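Local coordinates for exosome complex component Rrp42 (Methanothermobacter thermautotrophicus, PDB 2WNR), which is predicted to be a non-catalytic subunit of the RNA-degrading exosome that helps to shape the active site of its partner Rrp41, at residues I37-T41 with Y264-M269; M78-L82 with V134-F138; L217-I221 with K236-L242. All blocks are in the same frame, centred on the assembly; numbering follows the deposited sequence.

Contact 1 (I37-T41 with Y264-M269); sequences ISIET and YLDKSM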
loop_
_atom_site.group_PDB
_atom_site.type_symbol
_atom_site.label_atom_id
_atom_site.label_comp_id
_atom_site.label_asym_id
_atom_site.label_seq_id
_atom_site.Cartn_x
_atom_site.Cartn_y
_atom_site.Cartn_z
ATOM N N ILE A 37 10.953 37.349 -7.483
ATOM C CA ILE A 37 9.855 36.644 -6.839
ATOM C C ILE A 37 8.519 37.124 -7.384
ATOM O O ILE A 37 8.306 38.319 -7.579
ATOM C CB ILE A 37 9.910 36.747 -5.298
ATOM C CG1 ILE A 37 11.170 36.053 -4.766
ATOM C CG2 ILE A 37 8.672 36.106 -4.670
ATOM C CD1 ILE A 37 11.487 36.366 -3.336
ATOM N N SER A 38 7.630 36.166 -7.629
ATOM C CA SER A 38 6.317 36.424 -8.185
ATOM C C SER A 38 5.286 35.705 -7.315
ATOM O O SER A 38 5.392 34.508 -7.086
ATOM C CB SER A 38 6.278 35.926 -9.634
ATOM O OG SER A 38 5.014 36.123 -10.232
ATOM N N ILE A 39 4.303 36.446 -6.814
ATOM C CA ILE A 39 3.289 35.901 -5.911
ATOM C C ILE A 39 1.873 36.252 -6.378
ATOM O O ILE A 39 1.509 37.436 -6.476
ATOM C CB ILE A 39 3.483 36.427 -4.473
ATOM C CG1 ILE A 39 4.902 36.148 -3.983
ATOM C CG2 ILE A 39 2.439 35.830 -3.531
ATOM C CD1 ILE A 39 5.330 36.992 -2.788
ATOM N N GLU A 40 1.083 35.222 -6.671
ATOM C CA GLU A 40 -0.336 35.393 -6.987
ATOM C C GLU A 40 -1.173 34.602 -6.001
ATOM O O GLU A 40 -0.764 33.536 -5.555
ATOM C CB GLU A 40 -0.654 34.904 -8.395
ATOM C CG GLU A 40 0.187 35.519 -9.503
ATOM C CD GLU A 40 -0.082 34.849 -10.843
ATOM O OE1 GLU A 40 -1.087 35.210 -11.508
ATOM O OE2 GLU A 40 0.710 33.954 -11.225
ATOM N N THR A 41 -2.343 35.131 -5.660
ATOM C CA THR A 41 -3.294 34.413 -4.815
ATOM C C THR A 41 -4.615 34.231 -5.565
ATOM O O THR A 41 -4.787 34.776 -6.658
ATOM C CB THR A 41 -3.518 35.120 -3.444
ATOM O OG1 THR A 41 -4.103 36.413 -3.643
ATOM C CG2 THR A 41 -2.207 35.260 -2.681
ATOM N N TYR A 264 7.192 42.328 1.103
ATOM C CA TYR A 264 6.981 42.005 -0.310
ATOM C C TYR A 264 5.744 41.134 -0.481
ATOM O O TYR A 264 5.002 41.280 -1.456
ATOM C CB TYR A 264 8.203 41.313 -0.932
ATOM C CG TYR A 264 8.094 41.159 -2.436
ATOM C CD1 TYR A 264 8.498 42.185 -3.290
ATOM C CD2 TYR A 264 7.573 39.996 -3.003
ATOM C CE1 TYR A 264 8.387 42.059 -4.672
ATOM C CE2 TYR A 264 7.458 39.857 -4.384
ATOM C CZ TYR A 264 7.867 40.894 -5.214
ATOM O OH TYR A 264 7.753 40.767 -6.581
ATOM N N LEU A 265 5.539 40.217 0.460
ATOM C CA LEU A 265 4.329 39.406 0.487
ATOM C C LEU A 265 3.096 40.269 0.757
ATOM O O LEU A 265 2.076 40.109 0.080
ATOM C CB LEU A 265 4.444 38.267 1.511
ATOM C CG LEU A 265 3.200 37.447 1.886
ATOM C CD1 LEU A 265 2.438 36.936 0.667
ATOM C CD2 LEU A 265 3.593 36.293 2.766
ATOM N N ASP A 266 3.199 41.187 1.724
ATOM C CA ASP A 266 2.083 42.067 2.086
ATOM C C ASP A 266 1.658 42.973 0.932
ATOM O O ASP A 266 0.460 43.219 0.738
ATOM C CB ASP A 266 2.422 42.926 3.318
ATOM C CG ASP A 266 2.537 42.108 4.609
ATOM O OD1 ASP A 266 2.025 40.963 4.658
ATOM O OD2 ASP A 266 3.141 42.623 5.581
ATOM N N LYS A 267 2.649 43.454 0.176
ATOM C CA LYS A 267 2.437 44.365 -0.953
ATOM C C LYS A 267 1.829 43.668 -2.170
ATOM O O LYS A 267 1.035 44.269 -2.905
ATOM C CB LYS A 267 3.746 45.069 -1.331
ATOM C CG LYS A 267 4.150 46.173 -0.352
ATOM C CD LYS A 267 5.531 46.747 -0.652
ATOM C CE LYS A 267 5.768 48.012 0.162
ATOM N NZ LYS A 267 6.938 48.809 -0.308
ATOM N N SER A 268 2.196 42.401 -2.372
ATOM C CA SER A 268 1.646 41.589 -3.463
ATOM C C SER A 268 0.183 41.187 -3.241
ATOM O O SER A 268 -0.481 40.710 -4.162
ATOM C CB SER A 268 2.494 40.338 -3.685
ATOM O OG SER A 268 3.752 40.673 -4.236
ATOM N N MET A 269 -0.316 41.387 -2.025
ATOM C CA MET A 269 -1.683 40.997 -1.686
ATOM C C MET A 269 -2.627 42.198 -1.576
ATOM O O MET A 269 -3.842 42.040 -1.434
ATOM C CB MET A 269 -1.685 40.158 -0.405
ATOM C CG MET A 269 -0.813 38.917 -0.532
ATOM S SD MET A 269 -1.170 37.556 0.588
ATOM C CE MET A 269 -2.928 37.308 0.306
#
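The carbonyl oxygen of Tyr-264, the residue whose phenol reaches across to Ile-37, is gripped twice by Ser-268. Ser-268 N supplies the helical bond to Tyr-264 O at 3.2 Å, while Ser-268 OG reaches the same atom at 3.1 Å from the other face of the carbonyl plane. The serine hydroxyl is thus turned back onto its own helix, and what it presents to the strand is its methylene: Ser-268 CB meets Ile-39 CB at 4.1 Å. The polar link between the two elements comes instead from the tyrosine. Its CG stands anti to the backbone N (chi1 -171°), which extends the ring toward the start of the strand, and Tyr-264 OH donates to Ile-37 O over 2.7 Å, tilted 30° from the carbonyl plane. One strand carbonyl and one phenol therefore satisfy each other at a surface where most neighbours are aliphatic.

Two isoleucines pack around this ring. Ile-39 CD1 comes in at the ring edge, close to its plane, 3.8 Å from Tyr-264 CD2, the isoleucine and the tyrosine running in opposite senses as they pass. Ile-37 CG2 adds a looser touch on Tyr-264 CE2. Inward, Ile-39 CG2 faces Leu-265 CD1 at 4.3 Å, and Leu-265 in turn packs on Val-159 and Ala-160 of helix 150-164. At the far end Thr-41 and Met-269 cross at about a right angle; a bend at the last torsion of the methionine brings its CE to within 3.7 Å of Thr-41 CG2.

Such apolar contact, with one phenol-carbonyl bond at its margin, exemplifies helix-on-sheet packing in the S5-like alpha+beta fold of the RNase PH family: the C-terminal helix 244-268 lies beside helix 150-164 against the first strand of the RNase PH sheet.

Contact 2 (M78-L82 with V134-F138); sequences MGVIL and VWMLF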
loop_
_atom_site.group_PDB
_atom_site.type_symbol
_atom_site.label_atom_id
_atom_site.label_comp_id
_atom_site.label_asym_id
_atom_site.label_seq_id
_atom_site.Cartn_x
_atom_site.Cartn_y
_atom_site.Cartn_z
ATOM N N MET A 78 -7.881 22.023 19.917
ATOM C CA MET A 78 -7.103 22.548 18.801
ATOM C C MET A 78 -7.625 22.092 17.439
ATOM O O MET A 78 -8.085 20.957 17.281
ATOM C CB MET A 78 -5.619 22.188 18.951
ATOM C CG MET A 78 -4.976 22.631 20.266
ATOM S SD MET A 78 -5.098 24.413 20.524
ATOM C CE MET A 78 -3.781 24.706 21.724
ATOM N N GLY A 79 -7.566 22.998 16.467
ATOM C CA GLY A 79 -7.864 22.674 15.077
ATOM C C GLY A 79 -6.633 22.008 14.485
ATOM O O GLY A 79 -5.553 22.050 15.073
ATOM N N VAL A 80 -6.789 21.392 13.323
ATOM C CA VAL A 80 -5.717 20.599 12.744
ATOM C C VAL A 80 -5.118 21.254 11.499
ATOM O O VAL A 80 -5.837 21.835 10.682
ATOM C CB VAL A 80 -6.223 19.184 12.424
ATOM C CG1 VAL A 80 -5.124 18.342 11.776
ATOM C CG2 VAL A 80 -6.765 18.513 13.685
ATOM N N ILE A 81 -3.798 21.167 11.372
ATOM C CA ILE A 81 -3.104 21.486 10.114
ATOM C C ILE A 81 -2.459 20.218 9.569
ATOM O O ILE A 81 -1.799 19.493 10.305
ATOM C CB ILE A 81 -2.025 22.574 10.305
ATOM C CG1 ILE A 81 -2.677 23.933 10.550
ATOM C CG2 ILE A 81 -1.114 22.672 9.082
ATOM C CD1 ILE A 81 -1.690 25.064 10.794
ATOM N N LEU A 82 -2.647 19.961 8.277
ATOM C CA LEU A 82 -2.062 18.813 7.597
ATOM C C LEU A 82 -1.313 19.264 6.342
ATOM O O LEU A 82 -1.929 19.687 5.366
ATOM C CB LEU A 82 -3.162 17.820 7.222
ATOM C CG LEU A 82 -3.722 16.978 8.356
ATOM C CD1 LEU A 82 -5.124 16.525 8.042
ATOM C CD2 LEU A 82 -2.834 15.783 8.678
ATOM N N VAL A 134 -13.620 19.946 14.783
ATOM C CA VAL A 134 -12.776 21.115 14.535
ATOM C C VAL A 134 -12.470 21.280 13.044
ATOM O O VAL A 134 -12.675 20.363 12.253
ATOM C CB VAL A 134 -11.420 21.100 15.327
ATOM C CG1 VAL A 134 -11.616 20.962 16.838
ATOM C CG2 VAL A 134 -10.392 20.122 14.744
ATOM N N TRP A 135 -11.961 22.450 12.673
ATOM C CA TRP A 135 -11.550 22.707 11.303
ATOM C C TRP A 135 -10.194 22.068 11.004
ATOM O O TRP A 135 -9.218 22.284 11.722
ATOM C CB TRP A 135 -11.504 24.210 11.012
ATOM C CG TRP A 135 -12.820 24.811 10.608
ATOM C CD1 TRP A 135 -13.517 25.772 11.278
ATOM C CD2 TRP A 135 -13.587 24.506 9.435
ATOM N NE1 TRP A 135 -14.670 26.083 10.603
ATOM C CE2 TRP A 135 -14.739 25.323 9.467
ATOM C CE3 TRP A 135 -13.410 23.624 8.357
ATOM C CZ2 TRP A 135 -15.718 25.285 8.469
ATOM C CZ3 TRP A 135 -14.388 23.583 7.360
ATOM C CH2 TRP A 135 -15.530 24.411 7.429
ATOM N N MET A 136 -10.145 21.277 9.942
ATOM C CA MET A 136 -8.887 20.689 9.498
ATOM C C MET A 136 -8.432 21.376 8.222
ATOM O O MET A 136 -9.130 21.344 7.199
ATOM C CB MET A 136 -9.046 19.194 9.253
ATOM C CG MET A 136 -9.388 18.403 10.498
ATOM S SD MET A 136 -9.476 16.631 10.197
ATOM C CE MET A 136 -10.920 16.507 9.126
ATOM N N LEU A 137 -7.271 22.014 8.298
ATOM C CA LEU A 137 -6.704 22.734 7.163
ATOM C C LEU A 137 -5.727 21.857 6.402
ATOM O O LEU A 137 -4.628 21.600 6.890
ATOM C CB LEU A 137 -5.980 23.987 7.652
ATOM C CG LEU A 137 -6.674 25.341 7.762
ATOM C CD1 LEU A 137 -8.152 25.265 8.101
ATOM C CD2 LEU A 137 -5.925 26.178 8.787
ATOM N N PHE A 138 -6.126 21.390 5.222
ATOM C CA PHE A 138 -5.207 20.643 4.351
ATOM C C PHE A 138 -4.380 21.608 3.521
ATOM O O PHE A 138 -4.866 22.199 2.563
ATOM C CB PHE A 138 -5.955 19.678 3.428
ATOM C CG PHE A 138 -6.524 18.478 4.129
ATOM C CD1 PHE A 138 -5.774 17.312 4.257
ATOM C CD2 PHE A 138 -7.811 18.505 4.660
ATOM C CE1 PHE A 138 -6.300 16.185 4.911
ATOM C CE2 PHE A 138 -8.337 17.389 5.304
ATOM C CZ PHE A 138 -7.572 16.227 5.427
#
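Leu-82, Val-80 and Leu-137 give up the most surface where two parallel neighbours of the RNase PH sheet, strands 80-87 and 133-145, run side by side; the chain between them passes through helix 102-117. Val-80 bonds through both its N and its O. Its N donates to Trp-135 O at 3.0 Å, and its O accepts an almost straight bond from Leu-137 N (2.8 Å, 175° at the hydrogen). Leu-137 O then takes Leu-82 N at 2.9 Å, so that Val-80 and Leu-137 each use both N and O, in the alternation expected of parallel strands.

Side chains sort onto two faces. Val-80 shares one with Met-136, their side chains running alongside in the same sense, with Val-80 CB 3.8 Å from Met-136 CG. On the other, Leu-137 CB lies 3.7 Å from Val-80 O, and Ile-81 CG1 and Leu-137 CD2 make a looser apolar touch, close to Leu-123 and Leu-126; Arg-116 of helix 102-117 also donates to Ile-81 O.

Where the strand gives way to loop, Val-134 fills the join. With chi1 at -56° its CG2 sits between the backbone N and the carbonyl carbon, directed at the main chain opposite: both methyls lie close to Met-78 O, while CG2 also touches Gly-79 CA at 3.6 Å and approaches Val-80 CG2. Replacing it by an alanine would probably open a gap beside Gly-79 and leave the Met-78 to Gly-79 backbone freer to shift.

At the opposite end, Leu-82 and Phe-138 lie alongside each other on the face of Val-80, and a basic side chain of another protein chain packs on the phenylalanine. Leu-82 CD1 lies against CE1 and CZ of Phe-138, and Leu-82 CB stands 4.0 Å from Phe-138 CD1.

Contact 3 (L217-I221 with K236-L242); sequences LTARI and KGGEGPL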
loop_
_atom_site.group_PDB
_atom_site.type_symbol
_atom_site.label_atom_id
_atom_site.label_comp_id
_atom_site.label_asym_id
_atom_site.label_seq_id
_atom_site.Cartn_x
_atom_site.Cartn_y
_atom_site.Cartn_z
ATOM N N LEU A 217 26.568 21.982 -4.131
ATOM C CA LEU A 217 26.729 22.475 -2.770
ATOM C C LEU A 217 27.321 21.395 -1.874
ATOM O O LEU A 217 27.173 20.208 -2.151
ATOM C CB LEU A 217 25.395 22.981 -2.204
ATOM C CG LEU A 217 24.148 22.079 -2.124
ATOM C CD1 LEU A 217 24.294 20.962 -1.106
ATOM C CD2 LEU A 217 22.926 22.912 -1.801
ATOM N N THR A 218 28.023 21.820 -0.825
ATOM C CA THR A 218 28.527 20.920 0.202
ATOM C C THR A 218 27.370 20.573 1.157
ATOM O O THR A 218 27.142 19.404 1.500
ATOM C CB THR A 218 29.696 21.581 0.965
ATOM O OG1 THR A 218 30.812 21.735 0.083
ATOM C CG2 THR A 218 30.124 20.755 2.191
ATOM N N ALA A 219 26.642 21.610 1.562
ATOM C CA ALA A 219 25.527 21.487 2.468
ATOM C C ALA A 219 24.633 22.701 2.303
ATOM O O ALA A 219 25.002 23.680 1.633
ATOM C CB ALA A 219 26.020 21.398 3.865
ATOM N N ARG A 220 23.457 22.640 2.914
ATOM C CA ARG A 220 22.500 23.736 2.859
ATOM C C ARG A 220 21.916 23.936 4.238
ATOM O O ARG A 220 21.933 23.019 5.051
ATOM C CB ARG A 220 21.369 23.408 1.882
ATOM C CG ARG A 220 20.560 22.171 2.291
ATOM C CD ARG A 220 19.198 22.111 1.661
ATOM N NE ARG A 220 18.918 20.746 1.352
ATOM C CZ ARG A 220 18.133 19.838 1.925
ATOM N NH1 ARG A 220 18.197 18.653 1.360
ATOM N NH2 ARG A 220 17.316 20.022 2.962
ATOM N N ILE A 221 21.387 25.125 4.497
ATOM C CA ILE A 221 20.662 25.387 5.747
ATOM C C ILE A 221 19.451 26.305 5.514
ATOM O O ILE A 221 19.564 27.362 4.904
ATOM C CB ILE A 221 21.596 25.920 6.880
ATOM C CG1 ILE A 221 20.799 26.167 8.164
ATOM C CG2 ILE A 221 22.352 27.167 6.432
ATOM C CD1 ILE A 221 21.635 26.265 9.419
ATOM N N LYS A 236 19.409 21.831 8.560
ATOM C CA LYS A 236 20.637 21.556 7.825
ATOM C C LYS A 236 20.368 20.411 6.858
ATOM O O LYS A 236 19.739 19.417 7.223
ATOM C CB LYS A 236 21.760 21.188 8.793
ATOM C CG LYS A 236 23.135 21.039 8.155
ATOM C CD LYS A 236 23.504 19.593 7.906
ATOM C CE LYS A 236 24.789 19.490 7.122
ATOM N NZ LYS A 236 25.137 18.060 6.830
ATOM N N GLY A 237 20.828 20.557 5.624
ATOM C CA GLY A 237 20.700 19.495 4.627
ATOM C C GLY A 237 22.025 19.235 3.954
ATOM O O GLY A 237 22.983 19.982 4.172
ATOM N N GLY A 238 22.089 18.179 3.147
ATOM C CA GLY A 238 23.280 17.903 2.333
ATOM C C GLY A 238 24.174 16.873 2.980
ATOM O O GLY A 238 23.972 16.509 4.131
ATOM N N GLU A 239 25.170 16.410 2.235
ATOM C CA GLU A 239 26.046 15.343 2.691
ATOM C C GLU A 239 27.323 15.858 3.335
ATOM O O GLU A 239 28.039 15.093 3.982
ATOM C CB GLU A 239 26.384 14.403 1.537
ATOM C CG GLU A 239 25.279 13.409 1.181
ATOM C CD GLU A 239 25.721 12.359 0.156
ATOM O OE1 GLU A 239 24.828 11.790 -0.513
ATOM O OE2 GLU A 239 26.949 12.105 0.008
ATOM N N GLY A 240 27.618 17.144 3.154
ATOM C CA GLY A 240 28.799 17.759 3.776
ATOM C C GLY A 240 28.493 18.517 5.061
ATOM O O GLY A 240 27.337 18.693 5.418
ATOM N N PRO A 241 29.535 18.980 5.763
ATOM C CA PRO A 241 29.347 19.690 7.016
ATOM C C PRO A 241 29.187 21.207 6.897
ATOM O O PRO A 241 29.488 21.793 5.861
ATOM C CB PRO A 241 30.630 19.378 7.790
ATOM C CG PRO A 241 31.591 18.814 6.807
ATOM C CD PRO A 241 30.961 18.796 5.461
ATOM N N LEU A 242 28.698 21.818 7.973
ATOM C CA LEU A 242 28.720 23.262 8.165
ATOM C C LEU A 242 29.632 23.575 9.355
ATOM O O LEU A 242 29.820 22.734 10.249
ATOM C CB LEU A 242 27.311 23.756 8.469
ATOM C CG LEU A 242 26.391 24.344 7.393
ATOM C CD1 LEU A 242 26.572 23.731 6.007
ATOM C CD2 LEU A 242 24.937 24.237 7.826
#
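Arg-220 folds its guanidinium over the backbone of Gly-237, so that a flat cation rests on a residue with no side chain. Gly-237 CA lies 3.7 Å above the guanidinium plane, over its centre, and Gly-238 N sits above the same face but offset toward the rim. The first torsion sets this up: with CG between the backbone N and the carbonyl carbon (chi1 62°), the chain leaves the strand across its partner. The charge itself is met by Glu-106, which forms a salt bridge with Arg-220 NH2. Underneath, Arg-220 and Gly-237 form a hydrogen-bonded antiparallel pair, Gly-237 N to Arg-220 O at 2.8 Å and Arg-220 N to Gly-237 O at 3.0 Å, the latter donor standing well above the carbonyl plane.

Lys-236 takes the other face. Bent at chi2 (-100°), it passes its CE 4.0 Å from Ala-219 CB and then turns its amine onto the loop of its own segment, where NZ donates to Gly-240 O at 2.7 Å and only weakly to Gly-238 O. That amine also bonds to the backbone of another protein chain. Leu-242 returns over the same side, its CD2 meeting Ile-221 CB at 3.9 Å as the two side chains cross obliquely. Gly-240 N closes the loop on Thr-218 O at 2.8 Å, and Glu-239, beside it, pairs with a basic side chain of the other protein.

This is the open end of an antiparallel beta hairpin, strands 219-226 and 231-237, in the 3' exoribonuclease domain 2 region, where a glycine-rich exit loop meets a neighbouring subunit.

Contact 2 is the buried one, contact 1 a surface contact, and contact 3 lies between these extremes. Contacts 1 and 2 reach the same sheet, one by laying a helix on a strand and the other by joining two of its strands; their centres are about 25 Å apart. Contact 3 belongs to a separate four-stranded antiparallel sheet, yet strand 231-237 is followed in the chain by helix 244-268, which supplies half of contact 1. Chemistry follows place: backbone hydrogen bonds join the segments of contacts 2 and 3, contact 1 has one side-chain-to-carbonyl bond amid apolar packing, and contact 3 adds glycines and charged side chains where it faces another protein chain.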